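Local atomic coordinates of putative methyltransferase from antibiotic biosynthesis pathway (Anabaena variabilis ATCC 29413, PDB entry 3EGE), a protein that probably acts as an S-adenosylmethionine-dependent methyltransferase, perhaps in an antibiotic biosynthesis pathway, although its substrate is not known. Residues 25-30 and 53-58; 39-44 and 105-110; 43-48 and 66-71; 160-165 and 253-258. One frame throughout, in Å; residues are numbered along the deposited sequence.

Interaction 1: residues 25-30 and 53-58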
loop_
_atom_site.group_PDB
_atom_site.type_symbol
_atom_site.label_atom_id
_atom_site.label_comp_id
_atom_site.label_asym_id
_atom_site.label_seq_id
_atom_site.Cartn_x
_atom_site.Cartn_y
_atom_site.Cartn_z
ATOM N N ALA A 25 -5.029 -11.878 1.547
ATOM C CA ALA A 25 -5.682 -11.239 0.387
ATOM C C ALA A 25 -4.798 -11.343 -0.866
ATOM O O ALA A 25 -5.271 -11.766 -1.921
ATOM C CB ALA A 25 -6.010 -9.752 0.692
ATOM N N ILE A 26 -3.520 -10.980 -0.728
ATOM C CA ILE A 26 -2.526 -11.065 -1.833
ATOM C C ILE A 26 -2.340 -12.526 -2.282
ATOM O O ILE A 26 -2.383 -12.823 -3.482
ATOM C CB ILE A 26 -1.156 -10.485 -1.427
ATOM C CG1 ILE A 26 -1.256 -8.980 -1.099
ATOM C CG2 ILE A 26 -0.110 -10.667 -2.550
ATOM C CD1 ILE A 26 -0.082 -8.484 -0.236
ATOM N N ILE A 27 -2.159 -13.427 -1.316
ATOM C CA ILE A 27 -2.012 -14.857 -1.592
ATOM C C ILE A 27 -3.220 -15.411 -2.355
ATOM O O ILE A 27 -3.037 -16.172 -3.309
ATOM C CB ILE A 27 -1.741 -15.685 -0.282
ATOM C CG1 ILE A 27 -0.341 -15.380 0.271
ATOM C CG2 ILE A 27 -1.859 -17.215 -0.513
ATOM C CD1 ILE A 27 0.843 -15.888 -0.567
ATOM N N ASN A 28 -4.436 -15.017 -1.951
ATOM C CA ASN A 28 -5.663 -15.498 -2.610
ATOM C C ASN A 28 -5.787 -14.996 -4.055
ATOM O O ASN A 28 -6.109 -15.782 -4.954
ATOM C CB ASN A 28 -6.907 -15.221 -1.753
ATOM C CG ASN A 28 -6.896 -16.016 -0.428
ATOM O OD1 ASN A 28 -6.463 -17.176 -0.373
ATOM N ND2 ASN A 28 -7.377 -15.386 0.639
ATOM N N LEU A 29 -5.473 -13.719 -4.277
ATOM C CA LEU A 29 -5.475 -13.154 -5.638
ATOM C C LEU A 29 -4.387 -13.748 -6.568
ATOM O O LEU A 29 -4.588 -13.843 -7.781
ATOM C CB LEU A 29 -5.363 -11.622 -5.599
ATOM C CG LEU A 29 -6.608 -10.896 -5.067
ATOM C CD1 LEU A 29 -6.349 -9.397 -4.956
ATOM C CD2 LEU A 29 -7.863 -11.195 -5.942
ATOM N N LEU A 30 -3.244 -14.120 -5.989
ATOM C CA LEU A 30 -2.131 -14.714 -6.737
ATOM C C LEU A 30 -2.470 -16.117 -7.172
ATOM O O LEU A 30 -2.128 -16.516 -8.290
ATOM C CB LEU A 30 -0.834 -14.732 -5.911
ATOM C CG LEU A 30 -0.069 -13.417 -5.745
ATOM C CD1 LEU A 30 1.042 -13.627 -4.728
ATOM C CD2 LEU A 30 0.506 -12.872 -7.076
ATOM N N ALA A 53 7.313 -14.466 1.098
ATOM C CA ALA A 53 8.359 -15.505 1.014
ATOM C C ALA A 53 8.067 -16.592 2.055
ATOM O O ALA A 53 8.105 -17.773 1.745
ATOM C CB ALA A 53 9.788 -14.926 1.210
ATOM N N ASN A 54 7.708 -16.166 3.269
ATOM C CA ASN A 54 7.316 -17.079 4.351
ATOM C C ASN A 54 6.058 -17.890 4.097
ATOM O O ASN A 54 5.813 -18.831 4.846
ATOM C CB ASN A 54 7.226 -16.332 5.695
ATOM C CG ASN A 54 8.596 -15.920 6.233
ATOM O OD1 ASN A 54 9.596 -16.576 5.974
ATOM N ND2 ASN A 54 8.633 -14.856 7.005
ATOM N N GLN A 55 5.266 -17.537 3.070
ATOM C CA GLN A 55 4.115 -18.358 2.639
ATOM C C GLN A 55 4.505 -19.473 1.668
ATOM O O GLN A 55 3.635 -20.188 1.232
ATOM C CB GLN A 55 3.033 -17.499 1.968
ATOM C CG GLN A 55 2.370 -16.452 2.870
ATOM C CD GLN A 55 1.534 -17.043 3.993
ATOM O OE1 GLN A 55 1.647 -16.612 5.133
ATOM N NE2 GLN A 55 0.716 -18.044 3.683
ATOM N N GLY A 56 5.785 -19.622 1.323
ATOM C CA GLY A 56 6.253 -20.628 0.379
ATOM C C GLY A 56 6.387 -20.128 -1.052
ATOM O O GLY A 56 6.065 -20.857 -1.998
ATOM N N LEU A 57 6.860 -18.892 -1.212
ATOM C CA LEU A 57 7.122 -18.292 -2.520
ATOM C C LEU A 57 8.554 -17.779 -2.605
ATOM O O LEU A 57 9.153 -17.452 -1.580
ATOM C CB LEU A 57 6.178 -17.118 -2.757
ATOM C CG LEU A 57 4.700 -17.448 -2.965
ATOM C CD1 LEU A 57 3.855 -16.191 -2.864
ATOM C CD2 LEU A 57 4.487 -18.192 -4.311
ATOM N N PHE A 58 9.114 -17.764 -3.818
ATOM C CA PHE A 58 10.398 -17.095 -4.071
ATOM C C PHE A 58 9.988 -15.686 -4.513
ATOM O O PHE A 58 9.024 -15.545 -5.278
ATOM C CB PHE A 58 11.239 -17.823 -5.108
ATOM C CG PHE A 58 11.701 -19.171 -4.654
ATOM C CD1 PHE A 58 12.897 -19.309 -3.936
ATOM C CD2 PHE A 58 10.934 -20.317 -4.927
ATOM C CE1 PHE A 58 13.335 -20.575 -3.505
ATOM C CE2 PHE A 58 11.361 -21.586 -4.497
ATOM C CZ PHE A 58 12.567 -21.714 -3.787
#

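Interaction 2: residues 39-44 and 105-110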
loop_
_atom_site.group_PDB
_atom_site.type_symbol
_atom_site.label_atom_id
_atom_site.label_comp_id
_atom_site.label_asym_id
_atom_site.label_seq_id
_atom_site.Cartn_x
_atom_site.Cartn_y
_atom_site.Cartn_z
ATOM N N ALA A 39 7.471 -11.308 -8.517
ATOM C CA ALA A 39 8.209 -10.056 -8.499
ATOM C C ALA A 39 7.373 -9.127 -7.624
ATOM O O ALA A 39 6.134 -9.117 -7.740
ATOM C CB ALA A 39 8.383 -9.489 -9.861
ATOM N N ASP A 40 8.054 -8.415 -6.704
ATOM C CA ASP A 40 7.447 -7.396 -5.818
ATOM C C ASP A 40 8.078 -6.072 -6.278
ATOM O O ASP A 40 9.268 -5.789 -5.990
ATOM C CB ASP A 40 7.749 -7.702 -4.339
ATOM C CG ASP A 40 7.068 -6.722 -3.352
ATOM O OD1 ASP A 40 6.305 -5.811 -3.761
ATOM O OD2 ASP A 40 7.307 -6.888 -2.128
ATOM N N ILE A 41 7.281 -5.289 -7.014
ATOM C CA ILE A 41 7.736 -4.035 -7.628
ATOM C C ILE A 41 7.355 -2.919 -6.681
ATOM O O ILE A 41 6.188 -2.734 -6.376
ATOM C CB ILE A 41 7.130 -3.828 -9.048
ATOM C CG1 ILE A 41 7.291 -5.110 -9.932
ATOM C CG2 ILE A 41 7.716 -2.558 -9.720
ATOM C CD1 ILE A 41 8.757 -5.656 -10.072
ATOM N N GLY A 42 8.360 -2.181 -6.213
ATOM C CA GLY A 42 8.200 -1.136 -5.214
ATOM C C GLY A 42 8.066 -1.858 -3.891
ATOM O O GLY A 42 7.067 -1.704 -3.193
ATOM N N ALA A 43 9.073 -2.660 -3.561
ATOM C CA ALA A 43 9.056 -3.506 -2.365
ATOM C C ALA A 43 9.196 -2.707 -1.058
ATOM O O ALA A 43 8.853 -3.223 0.027
ATOM C CB ALA A 43 10.153 -4.583 -2.465
ATOM N N GLY A 44 9.735 -1.487 -1.167
ATOM C CA GLY A 44 9.945 -0.598 -0.037
ATOM C C GLY A 44 10.857 -1.243 0.970
ATOM O O GLY A 44 11.953 -1.644 0.609
ATOM N N HIS A 105 1.680 4.399 -7.037
ATOM C CA HIS A 105 1.557 5.860 -6.948
ATOM C C HIS A 105 2.876 6.593 -6.836
ATOM O O HIS A 105 2.908 7.790 -7.102
ATOM C CB HIS A 105 0.596 6.303 -5.836
ATOM C CG HIS A 105 1.029 5.948 -4.453
ATOM N ND1 HIS A 105 1.019 4.653 -3.978
ATOM C CD2 HIS A 105 1.395 6.734 -3.412
ATOM C CE1 HIS A 105 1.416 4.652 -2.718
ATOM N NE2 HIS A 105 1.645 5.900 -2.349
ATOM N N HIS A 106 3.946 5.875 -6.461
ATOM C CA HIS A 106 5.287 6.410 -6.434
ATOM C C HIS A 106 6.042 6.233 -7.762
ATOM O O HIS A 106 7.143 6.751 -7.881
ATOM C CB HIS A 106 6.104 5.768 -5.319
ATOM C CG HIS A 106 5.543 5.973 -3.951
ATOM N ND1 HIS A 106 5.213 7.218 -3.466
ATOM C CD2 HIS A 106 5.316 5.098 -2.941
ATOM C CE1 HIS A 106 4.760 7.095 -2.228
ATOM N NE2 HIS A 106 4.824 5.819 -1.883
ATOM N N PHE A 107 5.476 5.538 -8.757
ATOM C CA PHE A 107 6.169 5.336 -10.033
ATOM C C PHE A 107 6.036 6.572 -10.936
ATOM O O PHE A 107 4.974 7.194 -10.993
ATOM C CB PHE A 107 5.677 4.069 -10.790
ATOM C CG PHE A 107 5.715 2.772 -9.988
ATOM C CD1 PHE A 107 6.464 2.617 -8.807
ATOM C CD2 PHE A 107 5.058 1.652 -10.495
ATOM C CE1 PHE A 107 6.473 1.384 -8.112
ATOM C CE2 PHE A 107 5.071 0.423 -9.815
ATOM C CZ PHE A 107 5.784 0.289 -8.625
ATOM N N SER A 108 7.102 6.899 -11.668
ATOM C CA SER A 108 7.126 8.085 -12.538
ATOM C C SER A 108 6.521 7.836 -13.931
ATOM O O SER A 108 5.972 8.759 -14.531
ATOM C CB SER A 108 8.558 8.652 -12.645
ATOM O OG SER A 108 9.416 7.759 -13.330
ATOM N N HIS A 109 6.650 6.621 -14.469
ATOM C CA HIS A 109 6.061 6.274 -15.798
ATOM C C HIS A 109 5.264 5.001 -15.586
ATOM O O HIS A 109 5.772 3.901 -15.769
ATOM C CB HIS A 109 7.168 6.150 -16.847
ATOM C CG HIS A 109 7.986 7.397 -17.000
ATOM N ND1 HIS A 109 7.495 8.541 -17.591
ATOM C CD2 HIS A 109 9.252 7.686 -16.613
ATOM C CE1 HIS A 109 8.430 9.474 -17.578
ATOM N NE2 HIS A 109 9.506 8.981 -16.990
ATOM N N LEU A 110 4.025 5.179 -15.133
ATOM C CA LEU A 110 3.124 4.077 -14.746
ATOM C C LEU A 110 2.819 3.084 -15.868
ATOM O O LEU A 110 2.774 1.884 -15.619
ATOM C CB LEU A 110 1.810 4.613 -14.148
ATOM C CG LEU A 110 0.849 3.647 -13.426
ATOM C CD1 LEU A 110 1.545 2.892 -12.290
ATOM C CD2 LEU A 110 -0.374 4.407 -12.905
#

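Interaction 3: residues 43-48 and 66-71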
loop_
_atom_site.group_PDB
_atom_site.type_symbol
_atom_site.label_atom_id
_atom_site.label_comp_id
_atom_site.label_asym_id
_atom_site.label_seq_id
_atom_site.Cartn_x
_atom_site.Cartn_y
_atom_site.Cartn_z
ATOM N N ALA A 43 9.073 -2.660 -3.561
ATOM C CA ALA A 43 9.056 -3.506 -2.365
ATOM C C ALA A 43 9.196 -2.707 -1.058
ATOM O O ALA A 43 8.853 -3.223 0.027
ATOM C CB ALA A 43 10.153 -4.583 -2.465
ATOM N N GLY A 44 9.735 -1.487 -1.167
ATOM C CA GLY A 44 9.945 -0.598 -0.037
ATOM C C GLY A 44 10.857 -1.243 0.970
ATOM O O GLY A 44 11.953 -1.644 0.609
ATOM N N THR A 45 10.383 -1.417 2.205
ATOM C CA THR A 45 11.190 -2.059 3.257
ATOM C C THR A 45 11.279 -3.586 3.134
ATOM O O THR A 45 12.070 -4.205 3.863
ATOM C CB THR A 45 10.702 -1.686 4.697
ATOM O OG1 THR A 45 9.367 -2.164 4.898
ATOM C CG2 THR A 45 10.784 -0.166 4.915
ATOM N N GLY A 46 10.471 -4.188 2.245
ATOM C CA GLY A 46 10.481 -5.642 2.028
ATOM C C GLY A 46 9.693 -6.458 3.033
ATOM O O GLY A 46 9.822 -7.687 3.052
ATOM N N GLY A 47 8.881 -5.799 3.869
ATOM C CA GLY A 47 8.045 -6.487 4.846
ATOM C C GLY A 47 7.116 -7.487 4.185
ATOM O O GLY A 47 7.081 -8.645 4.599
ATOM N N TYR A 48 6.384 -7.046 3.159
ATOM C CA TYR A 48 5.486 -7.940 2.388
ATOM C C TYR A 48 6.235 -9.009 1.550
ATOM O O TYR A 48 5.739 -10.150 1.405
ATOM C CB TYR A 48 4.453 -7.151 1.573
ATOM C CG TYR A 48 3.356 -6.642 2.484
ATOM C CD1 TYR A 48 2.268 -7.474 2.843
ATOM C CD2 TYR A 48 3.427 -5.359 3.055
ATOM C CE1 TYR A 48 1.251 -7.013 3.744
ATOM C CE2 TYR A 48 2.438 -4.899 3.946
ATOM C CZ TYR A 48 1.347 -5.727 4.280
ATOM O OH TYR A 48 0.376 -5.285 5.140
ATOM N N ILE A 66 17.937 3.045 -2.032
ATOM C CA ILE A 66 19.135 2.350 -1.543
ATOM C C ILE A 66 19.063 2.202 -0.005
ATOM O O ILE A 66 19.554 1.207 0.543
ATOM C CB ILE A 66 20.456 3.060 -2.017
ATOM C CG1 ILE A 66 21.657 2.103 -1.964
ATOM C CG2 ILE A 66 20.712 4.365 -1.238
ATOM C CD1 ILE A 66 21.605 0.943 -2.992
ATOM N N VAL A 67 18.448 3.195 0.654
ATOM C CA VAL A 67 18.175 3.205 2.097
ATOM C C VAL A 67 17.320 1.980 2.451
ATOM O O VAL A 67 17.831 1.059 3.088
ATOM C CB VAL A 67 17.459 4.549 2.542
ATOM C CG1 VAL A 67 16.855 4.461 3.958
ATOM C CG2 VAL A 67 18.414 5.748 2.421
HETATM N N MSE A 68 16.066 1.949 1.966
HETATM C CA MSE A 68 15.091 0.840 2.215
HETATM C C MSE A 68 15.613 -0.616 1.930
HETATM O O MSE A 68 15.007 -1.572 2.428
HETATM C CB MSE A 68 13.717 1.110 1.532
HETATM C CG MSE A 68 12.748 2.099 2.250
HETATM SE SE MSE A 68 11.111 2.738 1.146
HETATM C CE MSE A 68 9.930 3.463 2.549
ATOM N N ARG A 69 16.697 -0.783 1.147
ATOM C CA ARG A 69 17.362 -2.099 0.973
ATOM C C ARG A 69 18.036 -2.506 2.290
ATOM O O ARG A 69 17.879 -3.642 2.745
ATOM C CB ARG A 69 18.476 -2.091 -0.110
ATOM C CG ARG A 69 19.175 -3.498 -0.350
ATOM C CD ARG A 69 20.641 -3.448 -0.808
ATOM N NE ARG A 69 20.899 -3.032 -2.199
ATOM C CZ ARG A 69 22.122 -2.801 -2.714
ATOM N NH1 ARG A 69 23.235 -2.946 -1.977
ATOM N NH2 ARG A 69 22.245 -2.416 -3.988
ATOM N N GLN A 70 18.825 -1.581 2.852
ATOM C CA GLN A 70 19.564 -1.783 4.120
ATOM C C GLN A 70 18.580 -2.068 5.270
ATOM O O GLN A 70 18.752 -3.043 5.996
ATOM C CB GLN A 70 20.468 -0.575 4.405
ATOM C CG GLN A 70 21.593 -0.384 3.335
ATOM C CD GLN A 70 22.103 1.055 3.194
ATOM O OE1 GLN A 70 21.716 1.957 3.943
ATOM N NE2 GLN A 70 22.973 1.269 2.210
ATOM N N GLN A 71 17.532 -1.252 5.391
ATOM C CA GLN A 71 16.425 -1.502 6.344
ATOM C C GLN A 71 15.542 -2.664 5.790
ATOM O O GLN A 71 14.422 -2.438 5.287
ATOM C CB GLN A 71 15.573 -0.222 6.604
ATOM C CG GLN A 71 16.166 0.806 7.612
ATOM C CD GLN A 71 17.476 1.471 7.175
ATOM O OE1 GLN A 71 17.764 1.609 5.984
ATOM N NE2 GLN A 71 18.264 1.908 8.154
#

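Interaction 4: residues 160-165 and 253-258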
loop_
_atom_site.group_PDB
_atom_site.type_symbol
_atom_site.label_atom_id
_atom_site.label_comp_id
_atom_site.label_asym_id
_atom_site.label_seq_id
_atom_site.Cartn_x
_atom_site.Cartn_y
_atom_site.Cartn_z
ATOM N N GLU A 160 -8.970 5.039 -14.441
ATOM C CA GLU A 160 -7.761 5.311 -15.238
ATOM C C GLU A 160 -6.689 4.241 -14.975
ATOM O O GLU A 160 -6.082 3.729 -15.921
ATOM C CB GLU A 160 -7.212 6.728 -14.999
ATOM C CG GLU A 160 -8.187 7.812 -15.538
ATOM C CD GLU A 160 -7.677 9.271 -15.444
ATOM O OE1 GLU A 160 -6.443 9.499 -15.448
ATOM O OE2 GLU A 160 -8.532 10.198 -15.402
ATOM N N GLN A 161 -6.525 3.869 -13.703
ATOM C CA GLN A 161 -5.559 2.839 -13.295
ATOM C C GLN A 161 -5.901 1.502 -13.939
ATOM O O GLN A 161 -5.016 0.861 -14.546
ATOM C CB GLN A 161 -5.506 2.665 -11.773
ATOM C CG GLN A 161 -5.042 3.885 -10.987
ATOM C CD GLN A 161 -5.070 3.634 -9.489
ATOM O OE1 GLN A 161 -4.496 2.656 -9.001
ATOM N NE2 GLN A 161 -5.717 4.530 -8.749
ATOM N N ILE A 162 -7.177 1.112 -13.813
ATOM C CA ILE A 162 -7.694 -0.125 -14.402
ATOM C C ILE A 162 -7.450 -0.130 -15.916
ATOM O O ILE A 162 -6.930 -1.097 -16.456
ATOM C CB ILE A 162 -9.209 -0.331 -14.116
ATOM C CG1 ILE A 162 -9.430 -0.645 -12.626
ATOM C CG2 ILE A 162 -9.794 -1.502 -14.978
ATOM C CD1 ILE A 162 -10.907 -0.542 -12.168
ATOM N N ASN A 163 -7.842 0.962 -16.574
ATOM C CA ASN A 163 -7.649 1.126 -18.017
ATOM C C ASN A 163 -6.158 1.014 -18.458
ATOM O O ASN A 163 -5.877 0.320 -19.416
ATOM C CB ASN A 163 -8.283 2.456 -18.467
ATOM C CG ASN A 163 -8.198 2.687 -19.971
ATOM O OD1 ASN A 163 -8.186 1.744 -20.781
ATOM N ND2 ASN A 163 -8.159 3.958 -20.359
ATOM N N LEU A 164 -5.226 1.680 -17.753
ATOM C CA LEU A 164 -3.794 1.637 -18.119
ATOM C C LEU A 164 -3.222 0.233 -17.979
ATOM O O LEU A 164 -2.412 -0.190 -18.799
ATOM C CB LEU A 164 -2.938 2.628 -17.310
ATOM C CG LEU A 164 -3.050 4.137 -17.571
ATOM C CD1 LEU A 164 -2.131 4.865 -16.609
ATOM C CD2 LEU A 164 -2.699 4.523 -18.999
ATOM N N LEU A 165 -3.653 -0.483 -16.946
ATOM C CA LEU A 165 -3.211 -1.846 -16.720
ATOM C C LEU A 165 -3.768 -2.731 -17.818
ATOM O O LEU A 165 -3.014 -3.444 -18.485
ATOM C CB LEU A 165 -3.656 -2.350 -15.332
ATOM C CG LEU A 165 -3.091 -3.712 -14.860
ATOM C CD1 LEU A 165 -1.561 -3.718 -14.897
ATOM C CD2 LEU A 165 -3.622 -4.056 -13.442
ATOM N N ARG A 253 -8.143 -0.423 -2.761
ATOM C CA ARG A 253 -8.619 -1.343 -3.786
ATOM C C ARG A 253 -7.521 -2.273 -4.314
ATOM O O ARG A 253 -6.386 -1.841 -4.550
ATOM C CB ARG A 253 -9.095 -0.524 -4.999
ATOM C CG ARG A 253 -10.282 0.392 -4.789
ATOM C CD ARG A 253 -11.594 -0.406 -4.737
ATOM N NE ARG A 253 -12.738 0.457 -4.509
ATOM C CZ ARG A 253 -13.091 1.019 -3.348
ATOM N NH1 ARG A 253 -12.402 0.832 -2.250
ATOM N NH2 ARG A 253 -14.157 1.797 -3.289
ATOM N N PHE A 254 -7.880 -3.545 -4.506
ATOM C CA PHE A 254 -7.019 -4.486 -5.222
ATOM C C PHE A 254 -7.432 -4.403 -6.689
ATOM O O PHE A 254 -8.619 -4.544 -6.993
ATOM C CB PHE A 254 -7.155 -5.931 -4.738
ATOM C CG PHE A 254 -6.430 -6.211 -3.464
ATOM C CD1 PHE A 254 -5.052 -6.360 -3.466
ATOM C CD2 PHE A 254 -7.121 -6.350 -2.253
ATOM C CE1 PHE A 254 -4.349 -6.647 -2.271
ATOM C CE2 PHE A 254 -6.424 -6.616 -1.039
ATOM C CZ PHE A 254 -5.039 -6.774 -1.056
ATOM N N ILE A 255 -6.475 -4.070 -7.560
ATOM C CA ILE A 255 -6.632 -4.151 -9.015
ATOM C C ILE A 255 -5.829 -5.416 -9.375
ATOM O O ILE A 255 -4.680 -5.570 -8.927
ATOM C CB ILE A 255 -5.994 -2.988 -9.803
ATOM C CG1 ILE A 255 -6.686 -1.661 -9.577
ATOM C CG2 ILE A 255 -6.112 -3.235 -11.296
ATOM C CD1 ILE A 255 -5.950 -0.560 -10.370
ATOM N N TYR A 256 -6.434 -6.292 -10.182
ATOM C CA TYR A 256 -5.804 -7.538 -10.575
ATOM C C TYR A 256 -6.283 -8.090 -11.910
ATOM O O TYR A 256 -7.442 -7.908 -12.296
ATOM C CB TYR A 256 -5.990 -8.610 -9.485
ATOM C CG TYR A 256 -7.436 -8.918 -9.183
ATOM C CD1 TYR A 256 -8.160 -8.128 -8.286
ATOM C CD2 TYR A 256 -8.096 -10.001 -9.792
ATOM C CE1 TYR A 256 -9.508 -8.398 -7.994
ATOM C CE2 TYR A 256 -9.456 -10.276 -9.505
ATOM C CZ TYR A 256 -10.151 -9.465 -8.607
ATOM O OH TYR A 256 -11.485 -9.697 -8.323
ATOM N N THR A 257 -5.362 -8.769 -12.592
ATOM C CA THR A 257 -5.654 -9.444 -13.843
ATOM C C THR A 257 -6.371 -10.780 -13.599
ATOM O O THR A 257 -6.222 -11.426 -12.552
ATOM C CB THR A 257 -4.401 -9.711 -14.668
ATOM O OG1 THR A 257 -3.423 -10.334 -13.832
ATOM C CG2 THR A 257 -3.846 -8.420 -15.235
ATOM N N THR A 258 -7.193 -11.130 -14.584
ATOM C CA THR A 258 -7.932 -12.392 -14.658
ATOM C C THR A 258 -7.790 -12.902 -16.096
ATOM O O THR A 258 -7.320 -12.167 -16.974
ATOM C CB THR A 258 -9.457 -12.222 -14.323
ATOM O OG1 THR A 258 -10.026 -11.196 -15.143
ATOM C CG2 THR A 258 -9.678 -11.853 -12.859
#

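Interaction 1: residues 25-30 and 53-58
Gln-55 is the first residue of 53-58 to meet helix 20-30, and it does so with the aliphatic base of its side chain. Its CB lies 3.7 Å from Ile-27 CD1. Its CG lies 3.9 Å from Ile-27 CG1. The two side chains pass at a slant, and the contact stays on carbon atoms. The Gln-55 side chain bends at its second torsion (chi2 -67°), which turns the amide off the line of CB and CG.

Gly-56 follows with positive phi, where the chain leaves the helical conformation of helix 47-53. Its N bonds to Ala-53 O at 3.0 Å and closes the turn. Its backbone also bonds to Gly-35. This is the return arm of a Rossmann-type beta-alpha-beta crossover. Strand 37-41 leads into helix 47-53, and the present loop leads back into strand 58-62. Helix 20-30 packs beside that crossover, and Ile-27 also touches Leu-52 of helix 47-53.

Leu-57 is buried and points toward helix 20-30. Its CD1 sits 3.8 Å from Ile-27 CD1, and the two side chains run past each other in opposite directions. The same Leu-57 CD1 lies 4.2 Å from Leu-30 CD1, one helical turn further on. In Ile-27, CG1 lies beside the backbone N (chi1 -70°), and its CD1 methyl reaches both Gln-55 and Leu-57. Leu-30 continues inward to Ile-99 of the sheet.

Phe-58 then enters strand 58-62 and pairs through its backbone with Ser-36 and Ile-38.

Interaction 2: residues 39-44 and 105-110
The Phe-107 ring has Gly-42 CA and Ile-41 O at its edge, while the Ile-41 CG2 methyl comes in obliquely. Gly-42 CA lies near the ring plane, 4.2 Å from Phe-107 CE1. Ile-41 O is in plane, 3.8 Å from Phe-107 CZ. The CG2 methyl of Ile-41 is 3.6 Å from Phe-107 CZ. The two side chains cross at roughly a right angle. In Ile-41, CG2 stands opposite the backbone N while CG1 lies beside that N (chi1 -49°), and only the CG2 branch meets the ring. Just before Phe-107, His-105 NE2 lies over one face of the His-106 ring, offset toward the rim.

Phe-107 lies between the end of strand 37-41 and helix 110-120, where it packs on Ser-113 and Met-117. Gly-42 has positive phi and opens a glycine-rich turn, as in Rossmann-type methyltransferases, where this turn usually borders the cofactor. An ethanediol, probably from the crystallisation liquor, comes within about 3 Å (nearest atoms) of Gly-42; such molecules often mark pockets.

Ile-41 O accepts a hydrogen bond from Ser-100 OG. The slightly positive ring edge beside this oxygen would add at most a weak attraction, so the contact rests largely on apolar packing.

Interaction 3: residues 43-48 and 66-71
Met-68, present as selenomethionine, lies against Gly-44 and forms the tight part of the contact. Its CB is 3.4 Å from Gly-44 O. Its SE is 3.7 Å from Gly-44 CA. With the chain extended beyond CG (chi2 168°), CB, CG and SE all lie against Gly-44. Gly-44 takes positive phi in a type II' beta turn from Ala-43 to Gly-46, closed by Gly-46 N to Ala-43 O at 2.9 Å. Thr-45 adds its methyl, with CG2 4.0 Å from Met-68 CG. That methyl, set anti to the Thr-45 carbonyl carbon, faces Met-68.

The other side is looser. Gln-71 is exposed, and its side chain makes no close contact with 43-48. Its backbone O does come within 3.3 Å of Thr-45 O, but both are acceptors, and nothing bonds there. Met-68 is itself largely exposed, so this is a surface contact.

Gly-44 and Gly-47, with Gly-42 before them, fit a GxGxxG pattern, consistent with the glycine-rich turn of a Rossmann-type fold. Gly-44 N bonds to Glu-63 OE1. Gly-46 is the N-cap of helix 47-53, whose Tyr-48 packs on helix 20-30. Helix 66-70 follows strand 58-62. Ala-43 and Arg-69 both touch Trp-80 of the edge strand 78-81.

Interaction 4: residues 160-165 and 253-258
Ile-255 and Ile-162 mark the closest approach of the two backbones, with their CA atoms 6.8 Å apart. Helix 160-165 runs nearly along strand 253-258. Their axes come within 9.4 Å, and their N-to-C directions differ by 23°. Ile-255 points toward the helix and buries more surface here than any other residue. Its CD1 meets Gln-161 CB at 3.5 Å, the two side chains crossing near a right angle. The same Ile-255 CD1 is 4.1 Å from Ile-162 CG1. Its other branch, CG2, lies 3.4 Å from Leu-165 CD2, and these side chains run past each other in opposite directions. Leu-165 has CG opposite its backbone N (chi1 -172°), which carries CD2 to the strand.

The buried Gln-161 amide is held by three hydrogen bonds. OE1 bonds to Thr-130 OG1, and NE2 bonds to the backbone O atoms of Leu-156 and Phe-131.

Strand 252-258 lies between strands 126-131 and 172-181, antiparallel to both. Helix 158-169 covers one face of it beside helix 110-120, where Leu-164 and Leu-165 touch Phe-114. Phe-254 and Tyr-256 face the other way and pack on helix 20-30.

Overall arrangement
Interaction 1 comes first along the chain. It closes a short loop from helix 20-30 through strand 37-41 and helix 47-53 to the start of strand 58-62. Interactions 2 and 3 both begin inside that loop and end beyond it, so each crosses interaction 1. They share Ala-43 and Gly-44. Interaction 4 follows in series and brings helix 158-169 to strand 252-258. Ile-26 packs on Tyr-48 of interaction 3. Ala-25, Ile-26 and Leu-29 pack on Phe-254, and Leu-29 on Tyr-256. Helix 20-30 thereby joins the helix after the glycine turn to the C-terminal strand. Interaction 2 meets interaction 4 through Leu-110 and Leu-164. Interactions 3 and 4 do not touch.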